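Local coordinates for protein beta subunit of photoactivated adenylyl cyclase (Beggiatoa sp. PS, PDB 5M2A) that probably converts ATP to cyclic AMP when blue light is absorbed by its flavin-binding BLUF domain, at residues V152-F157 against G254-G259; G250-H255 against N277-L282; A305-I310 against Y327-A332. One frame throughout, in Å; residues are numbered along the deposited sequence.

Interaction 1 (V152-F157 against G254-G259)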
# COMPACT_ATOMS: atom_id res chain seq x y z
N VAL A 152 5.33 -3.37 -19.47
CA VAL A 152 4.91 -2.07 -19.96
C VAL A 152 6.12 -1.15 -20.01
O VAL A 152 7.12 -1.37 -19.33
CB VAL A 152 3.78 -1.46 -19.09
CG1 VAL A 152 2.49 -2.25 -19.26
CG2 VAL A 152 4.19 -1.45 -17.64
N GLU A 153 6.02 -0.12 -20.85
CA GLU A 153 7.06 0.91 -20.92
C GLU A 153 6.69 2.04 -19.96
O GLU A 153 5.63 2.66 -20.11
CB GLU A 153 7.17 1.43 -22.36
CG GLU A 153 7.68 0.39 -23.34
CD GLU A 153 7.23 0.64 -24.78
OE1 GLU A 153 6.10 1.14 -24.99
OE2 GLU A 153 8.01 0.34 -25.71
N LYS A 154 7.55 2.31 -18.98
CA LYS A 154 7.24 3.31 -17.98
C LYS A 154 8.44 4.19 -17.70
O LYS A 154 9.59 3.74 -17.74
CB LYS A 154 6.81 2.69 -16.63
CG LYS A 154 5.49 1.95 -16.63
CD LYS A 154 4.32 2.90 -16.74
CE LYS A 154 3.02 2.27 -16.24
NZ LYS A 154 1.86 3.14 -16.58
N ILE A 155 8.15 5.45 -17.38
CA ILE A 155 9.12 6.33 -16.74
C ILE A 155 8.95 6.12 -15.25
O ILE A 155 7.84 6.25 -14.72
CB ILE A 155 8.88 7.80 -17.12
CG1 ILE A 155 9.13 7.99 -18.62
CG2 ILE A 155 9.78 8.73 -16.27
CD1 ILE A 155 8.80 9.39 -19.15
N ILE A 156 10.04 5.78 -14.57
CA ILE A 156 10.02 5.59 -13.13
C ILE A 156 10.57 6.85 -12.49
O ILE A 156 11.60 7.38 -12.91
CB ILE A 156 10.84 4.34 -12.73
CG1 ILE A 156 10.32 3.12 -13.48
CG2 ILE A 156 10.74 4.10 -11.23
CD1 ILE A 156 8.90 2.70 -13.07
N PHE A 157 9.87 7.31 -11.45
CA PHE A 157 10.19 8.53 -10.73
C PHE A 157 10.57 8.16 -9.31
O PHE A 157 9.87 7.38 -8.66
CB PHE A 157 8.94 9.45 -10.79
CG PHE A 157 8.98 10.65 -9.86
CD1 PHE A 157 8.82 10.51 -8.49
CD2 PHE A 157 9.06 11.94 -10.39
CE1 PHE A 157 8.82 11.62 -7.64
CE2 PHE A 157 9.05 13.07 -9.54
CZ PHE A 157 8.93 12.90 -8.17
N GLY A 254 12.06 2.49 -19.09
CA GLY A 254 12.37 1.15 -19.55
C GLY A 254 11.18 0.24 -19.41
O GLY A 254 10.08 0.65 -19.02
N HIS A 255 11.43 -1.03 -19.74
CA HIS A 255 10.46 -2.10 -19.61
C HIS A 255 10.35 -2.49 -18.14
O HIS A 255 11.35 -2.79 -17.49
CB HIS A 255 10.90 -3.33 -20.41
CG HIS A 255 11.08 -3.05 -21.87
ND1 HIS A 255 10.90 -1.79 -22.41
CD2 HIS A 255 11.43 -3.85 -22.89
CE1 HIS A 255 11.12 -1.83 -23.71
NE2 HIS A 255 11.45 -3.07 -24.03
N VAL A 256 9.13 -2.48 -17.63
CA VAL A 256 8.89 -2.92 -16.26
C VAL A 256 7.67 -3.82 -16.28
O VAL A 256 6.73 -3.60 -17.06
CB VAL A 256 8.69 -1.75 -15.28
CG1 VAL A 256 9.98 -0.92 -15.18
CG2 VAL A 256 7.53 -0.89 -15.69
N ILE A 257 7.70 -4.85 -15.45
CA ILE A 257 6.55 -5.71 -15.26
C ILE A 257 5.68 -5.07 -14.19
O ILE A 257 6.18 -4.72 -13.12
CB ILE A 257 6.98 -7.12 -14.86
CG1 ILE A 257 7.88 -7.71 -15.95
CG2 ILE A 257 5.76 -8.02 -14.62
CD1 ILE A 257 8.46 -9.06 -15.58
N GLU A 258 4.40 -4.89 -14.48
CA GLU A 258 3.47 -4.28 -13.54
C GLU A 258 2.37 -5.28 -13.22
O GLU A 258 1.80 -5.89 -14.14
CB GLU A 258 2.86 -2.99 -14.11
CG GLU A 258 1.76 -2.40 -13.23
CD GLU A 258 1.48 -0.93 -13.51
OE1 GLU A 258 1.62 -0.10 -12.58
OE2 GLU A 258 1.12 -0.60 -14.66
N GLY A 259 2.09 -5.47 -11.94
CA GLY A 259 1.04 -6.39 -11.56
C GLY A 259 1.17 -6.85 -10.13
O GLY A 259 1.97 -6.34 -9.35
O HOH W 1 -0.02 1.88 -15.35
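Val152, Glu153 and Lys154 pair with Val256, His255 and Gly254 where strands 150-161 and 247-258 run antiparallel in the sheet of the cyclase domain. The ladder has two hydrogen-bonded pairs around a non-hydrogen-bonded one. Val152 N gives a bond to Val256 O (2.8 Å) and Lys154 N one to Gly254 O (3.0 Å), each with a returning bond from the opposite N-H. Between them, the CA of His255 approaches Val152 O at 3.4 Å. On one face, Val152 CG2 lies 3.9 Å from Val256 CG2. Val256 CG2 also touches Lys154 CG at 3.6 Å. Lysine suits this place because its methylenes cover the valine while its chain, bent at chi2 (-72°), carries the ammonium toward Glu258. The charges do not meet: a water accepts from Lys154 NZ (2.6 Å) and donates to Glu258 OE2 (2.8 Å). On the other face, Glu153 and His255 lie side by side, and the carboxylate of Glu153 is drawn into a salt bridge with Lys212. Strands 152-157 and 254-258 run 109° apart, consistent with strong twisting or coiling of this antiparallel pair, as in the central sheet of class III nucleotidyl cyclases.

Interaction 2 (G250-H255 against N277-L282)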
# COMPACT_ATOMS: atom_id res chain seq x y z
N GLY A 250 15.28 11.46 -9.43
CA GLY A 250 15.80 10.67 -10.54
C GLY A 250 14.66 10.12 -11.38
O GLY A 250 13.61 9.77 -10.85
N LEU A 251 14.88 10.06 -12.69
CA LEU A 251 13.91 9.48 -13.60
C LEU A 251 14.59 8.48 -14.51
O LEU A 251 15.70 8.72 -15.00
CB LEU A 251 13.24 10.54 -14.47
CG LEU A 251 12.66 11.80 -13.82
CD1 LEU A 251 12.24 12.75 -14.92
CD2 LEU A 251 11.49 11.46 -12.93
N SER A 252 13.90 7.37 -14.78
CA SER A 252 14.42 6.39 -15.72
C SER A 252 13.29 5.97 -16.64
O SER A 252 12.13 6.30 -16.41
CB SER A 252 15.00 5.17 -15.01
OG SER A 252 13.95 4.46 -14.37
N TYR A 253 13.65 5.28 -17.71
CA TYR A 253 12.67 4.79 -18.68
C TYR A 253 13.04 3.38 -19.08
O TYR A 253 14.20 3.10 -19.39
CB TYR A 253 12.63 5.69 -19.92
CG TYR A 253 11.71 5.17 -20.99
CD1 TYR A 253 10.34 5.11 -20.77
CD2 TYR A 253 12.20 4.74 -22.21
CE1 TYR A 253 9.48 4.64 -21.76
CE2 TYR A 253 11.34 4.28 -23.20
CZ TYR A 253 9.99 4.23 -22.96
OH TYR A 253 9.14 3.77 -23.94
N GLY A 254 12.06 2.49 -19.09
CA GLY A 254 12.37 1.15 -19.55
C GLY A 254 11.18 0.24 -19.41
O GLY A 254 10.08 0.65 -19.02
N HIS A 255 11.43 -1.03 -19.74
CA HIS A 255 10.46 -2.10 -19.61
C HIS A 255 10.35 -2.49 -18.14
O HIS A 255 11.35 -2.79 -17.49
CB HIS A 255 10.90 -3.33 -20.41
CG HIS A 255 11.08 -3.05 -21.87
ND1 HIS A 255 10.90 -1.79 -22.41
CD2 HIS A 255 11.43 -3.85 -22.89
CE1 HIS A 255 11.12 -1.83 -23.71
NE2 HIS A 255 11.45 -3.07 -24.03
N ASN A 277 15.65 0.35 -10.34
CA ASN A 277 16.95 0.56 -9.71
C ASN A 277 17.66 1.78 -10.28
O ASN A 277 18.29 2.55 -9.55
CB ASN A 277 17.82 -0.69 -9.86
CG ASN A 277 19.22 -0.49 -9.30
OD1 ASN A 277 19.38 0.09 -8.22
ND2 ASN A 277 20.23 -0.96 -10.02
N VAL A 278 17.56 1.98 -11.60
CA VAL A 278 18.27 3.10 -12.22
C VAL A 278 17.72 4.42 -11.72
O VAL A 278 18.48 5.34 -11.40
CB VAL A 278 18.21 3.01 -13.76
CG1 VAL A 278 18.82 4.27 -14.38
CG2 VAL A 278 18.97 1.79 -14.23
N ALA A 279 16.39 4.55 -11.62
CA ALA A 279 15.81 5.80 -11.16
C ALA A 279 16.25 6.11 -9.74
O ALA A 279 16.57 7.25 -9.41
CB ALA A 279 14.29 5.75 -11.27
N ALA A 280 16.31 5.08 -8.88
CA ALA A 280 16.75 5.30 -7.50
C ALA A 280 18.22 5.70 -7.45
O ALA A 280 18.63 6.53 -6.63
CB ALA A 280 16.51 4.05 -6.67
N ARG A 281 19.05 5.10 -8.31
CA ARG A 281 20.47 5.44 -8.31
C ARG A 281 20.71 6.86 -8.83
O ARG A 281 21.63 7.55 -8.37
CB ARG A 281 21.24 4.41 -9.13
CG ARG A 281 21.37 3.07 -8.42
CD ARG A 281 22.46 3.13 -7.37
NE ARG A 281 23.72 2.61 -7.89
CZ ARG A 281 24.92 3.12 -7.62
NH1 ARG A 281 26.01 2.57 -8.14
NH2 ARG A 281 25.03 4.19 -6.84
N LEU A 282 19.93 7.30 -9.82
CA LEU A 282 20.06 8.67 -10.31
C LEU A 282 19.55 9.66 -9.29
O LEU A 282 20.08 10.77 -9.17
CB LEU A 282 19.34 8.84 -11.64
CG LEU A 282 20.02 8.13 -12.81
CD1 LEU A 282 19.37 8.51 -14.13
CD2 LEU A 282 21.52 8.43 -12.85
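Gly250 and Ser252 of strand 247-258 face Ala279, a small residue on the side of helix 274-285 that lies against the sheet. Backbone packing comes first. Gly250 CA sits 3.7 Å from Ala279 O and 4.1 Å from Leu282 C; with no side chain on the glycine, the helix backbone can come this near, and the axes of the short segments approach to 6.0 Å, 155° apart in direction. The side-chain contacts are van der Waals. Ala279 CB lies 3.4 Å from Ser252 OG, while Val278 CG1 reaches Ser252 CB at 4.0 Å. Farther along the helix, Leu282 leans its CD1 against Leu251 O (3.8 Å). Leu251 itself points to the opposite face, where it meets helix 215-235, so that helices pack on both sides of this strand. As for polar interactions, no hydrogen bond joins the two segments. The hydroxyl of Ser252, set between the backbone N and the carbonyl carbon (chi1 67°), bonds instead to Ala275 O, in the first turn of the same helix. Small residues let strand and helix meet closely, and the one buried hydroxyl here is satisfied by a backbone carbonyl, which implies a contact held by shape and burial, with one polar tie beside it.

Interaction 3 (A305-I310 against Y327-A332); sequences AQWTFI and YTVNEA
Ile310 and Thr328 form the hydrogen-bonded pair of this antiparallel contact: Ile310 N binds Thr328 O at 3.0 Å, with the donor standing well above the carbonyl plane, and Thr328 N binds Ile310 O in return. Two residues on, past the non-hydrogen-bonded pair of Phe309 and Val329, Asn330 N reaches Thr308 O at 3.0 Å, now in the plane of the carbonyl, so the backbone pairing outlasts the strand and runs into the 3-10 turn 330-332. CA-H...O contacts accompany these bonds, as where Phe309 CA lies 3.4 Å from Thr328 O.

Strands 309-315 and 324-329 make up a beta hairpin near the end of the cyclase domain, and the contact closes its open end, the one away from the connecting loop. On one face of the hairpin the packing is aromatic and aliphatic. Val329 CG1, anti to its carbonyl carbon (chi1 -64°), meets both Trp307 CB at 3.8 Å and Phe309 CD1 at 3.9 Å, sitting against the spot where these two side chains come together; the compact branch of valine fits there. Trp307 CB also lies over one face of the Phe309 ring, offset toward the rim. The Trp307 indole packs against helix 215-235, where its NE1 bonds to Asp216.

On the other face an isoleucine pairs with a threonine. Ile310 and Thr328 lie side by side, Ile310 CB to Thr328 CG2 at 3.8 Å. Threonine suits this spot, as its methyl packs on the isoleucine while its hydroxyl, anti to the backbone N (chi1 -173°), turns to bond Leu293 O on the neighbouring strand 293-296. The side chains of Ile310 and Asn330 cross obliquely, Ile310 CD1 ending 3.8 Å from Asn330 CA. At the solvent-facing margin, Thr308 and Asn330 run alongside each other, CB to CB at 3.9 Å.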
# COMPACT_ATOMS: atom_id res chain seq x y z
N ALA A 305 9.04 18.60 -25.63
CA ALA A 305 9.20 20.03 -25.42
C ALA A 305 10.65 20.44 -25.67
O ALA A 305 11.56 19.62 -25.70
CB ALA A 305 8.76 20.42 -24.01
N GLN A 306 10.85 21.75 -25.83
CA GLN A 306 12.16 22.30 -26.14
C GLN A 306 12.98 22.52 -24.87
O GLN A 306 13.40 23.63 -24.53
CB GLN A 306 12.02 23.60 -26.93
CG GLN A 306 11.32 23.45 -28.27
CD GLN A 306 12.15 22.69 -29.29
OE1 GLN A 306 13.35 22.94 -29.44
NE2 GLN A 306 11.52 21.74 -29.98
N TRP A 307 13.21 21.43 -24.15
CA TRP A 307 14.10 21.50 -23.00
C TRP A 307 15.53 21.76 -23.47
O TRP A 307 15.93 21.36 -24.57
CB TRP A 307 14.07 20.21 -22.19
CG TRP A 307 12.70 19.83 -21.73
CD1 TRP A 307 11.91 18.84 -22.24
CD2 TRP A 307 11.96 20.42 -20.67
NE1 TRP A 307 10.73 18.79 -21.55
CE2 TRP A 307 10.73 19.75 -20.58
CE3 TRP A 307 12.23 21.46 -19.77
CZ2 TRP A 307 9.76 20.09 -19.64
CZ3 TRP A 307 11.27 21.80 -18.83
CH2 TRP A 307 10.05 21.11 -18.77
N THR A 308 16.31 22.44 -22.63
CA THR A 308 17.75 22.54 -22.83
C THR A 308 18.38 21.36 -22.09
O THR A 308 18.67 21.43 -20.90
CB THR A 308 18.29 23.87 -22.33
OG1 THR A 308 17.67 24.94 -23.06
CG2 THR A 308 19.80 23.94 -22.52
N PHE A 309 18.58 20.26 -22.81
CA PHE A 309 19.14 19.07 -22.20
C PHE A 309 20.64 19.24 -22.02
O PHE A 309 21.34 19.79 -22.88
CB PHE A 309 18.84 17.83 -23.05
CG PHE A 309 17.39 17.42 -23.05
CD1 PHE A 309 16.82 16.85 -21.93
CD2 PHE A 309 16.61 17.58 -24.20
CE1 PHE A 309 15.47 16.46 -21.94
CE2 PHE A 309 15.28 17.19 -24.22
CZ PHE A 309 14.71 16.63 -23.08
N ILE A 310 21.14 18.76 -20.88
CA ILE A 310 22.54 18.88 -20.51
C ILE A 310 23.06 17.48 -20.24
O ILE A 310 22.48 16.74 -19.43
CB ILE A 310 22.72 19.79 -19.28
CG1 ILE A 310 22.37 21.23 -19.64
CG2 ILE A 310 24.14 19.68 -18.75
CD1 ILE A 310 22.41 22.20 -18.48
N TYR A 327 21.45 12.61 -17.95
CA TYR A 327 21.05 13.91 -18.46
C TYR A 327 20.30 14.68 -17.39
O TYR A 327 19.83 14.12 -16.40
CB TYR A 327 20.14 13.77 -19.69
CG TYR A 327 20.84 13.25 -20.91
CD1 TYR A 327 20.93 11.88 -21.16
CD2 TYR A 327 21.42 14.13 -21.82
CE1 TYR A 327 21.58 11.41 -22.29
CE2 TYR A 327 22.07 13.66 -22.94
CZ TYR A 327 22.14 12.31 -23.17
OH TYR A 327 22.80 11.86 -24.30
N THR A 328 20.16 15.97 -17.64
CA THR A 328 19.31 16.84 -16.85
C THR A 328 18.78 17.92 -17.78
O THR A 328 19.01 17.89 -19.00
CB THR A 328 20.08 17.41 -15.66
OG1 THR A 328 19.17 18.14 -14.82
CG2 THR A 328 21.18 18.35 -16.13
N VAL A 329 18.04 18.87 -17.21
CA VAL A 329 17.64 20.06 -17.94
C VAL A 329 18.21 21.28 -17.24
O VAL A 329 18.45 21.27 -16.02
CB VAL A 329 16.10 20.18 -18.09
CG1 VAL A 329 15.55 19.00 -18.94
CG2 VAL A 329 15.40 20.21 -16.73
N ASN A 330 18.48 22.33 -18.02
CA ASN A 330 19.06 23.55 -17.46
C ASN A 330 18.21 24.10 -16.32
O ASN A 330 18.74 24.60 -15.32
CB ASN A 330 19.21 24.59 -18.57
CG ASN A 330 19.91 25.86 -18.10
OD1 ASN A 330 19.32 26.94 -18.10
ND2 ASN A 330 21.16 25.72 -17.70
N GLU A 331 16.88 23.99 -16.44
CA GLU A 331 15.98 24.50 -15.41
C GLU A 331 16.17 23.81 -14.05
O GLU A 331 15.76 24.37 -13.03
CB GLU A 331 14.52 24.34 -15.86
CG GLU A 331 14.12 25.19 -17.06
CD GLU A 331 14.13 26.69 -16.77
OE1 GLU A 331 13.75 27.09 -15.65
OE2 GLU A 331 14.52 27.47 -17.66
N ALA A 332 16.78 22.63 -14.01
CA ALA A 332 16.98 21.91 -12.76
C ALA A 332 18.25 22.32 -12.02
O ALA A 332 18.56 21.74 -10.97
CB ALA A 332 17.00 20.39 -13.00

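All three contacts involve one sheet of the cyclase domain. Interactions 1 and 2 both use strand 247-258 and share Gly254 and His255; their centres are 10 Å apart, and they touch where Ile156 N probably bonds Ser252 O (2.8 Å). Interaction 2 is the buried one, a helix on the sheet with no hydrogen bond across it. Interactions 1 and 3 are strand pairings, partly buried, and both have backbone hydrogen bonds across them, but interaction 1 adds a water-bridged charge pair, whereas interaction 3 adds aromatic packing. Interaction 3 sits about 23 Å and 17 Å, centre to centre, from interactions 1 and 2 and touches neither; strand 293-296 lies between its hairpin and strand 247-258.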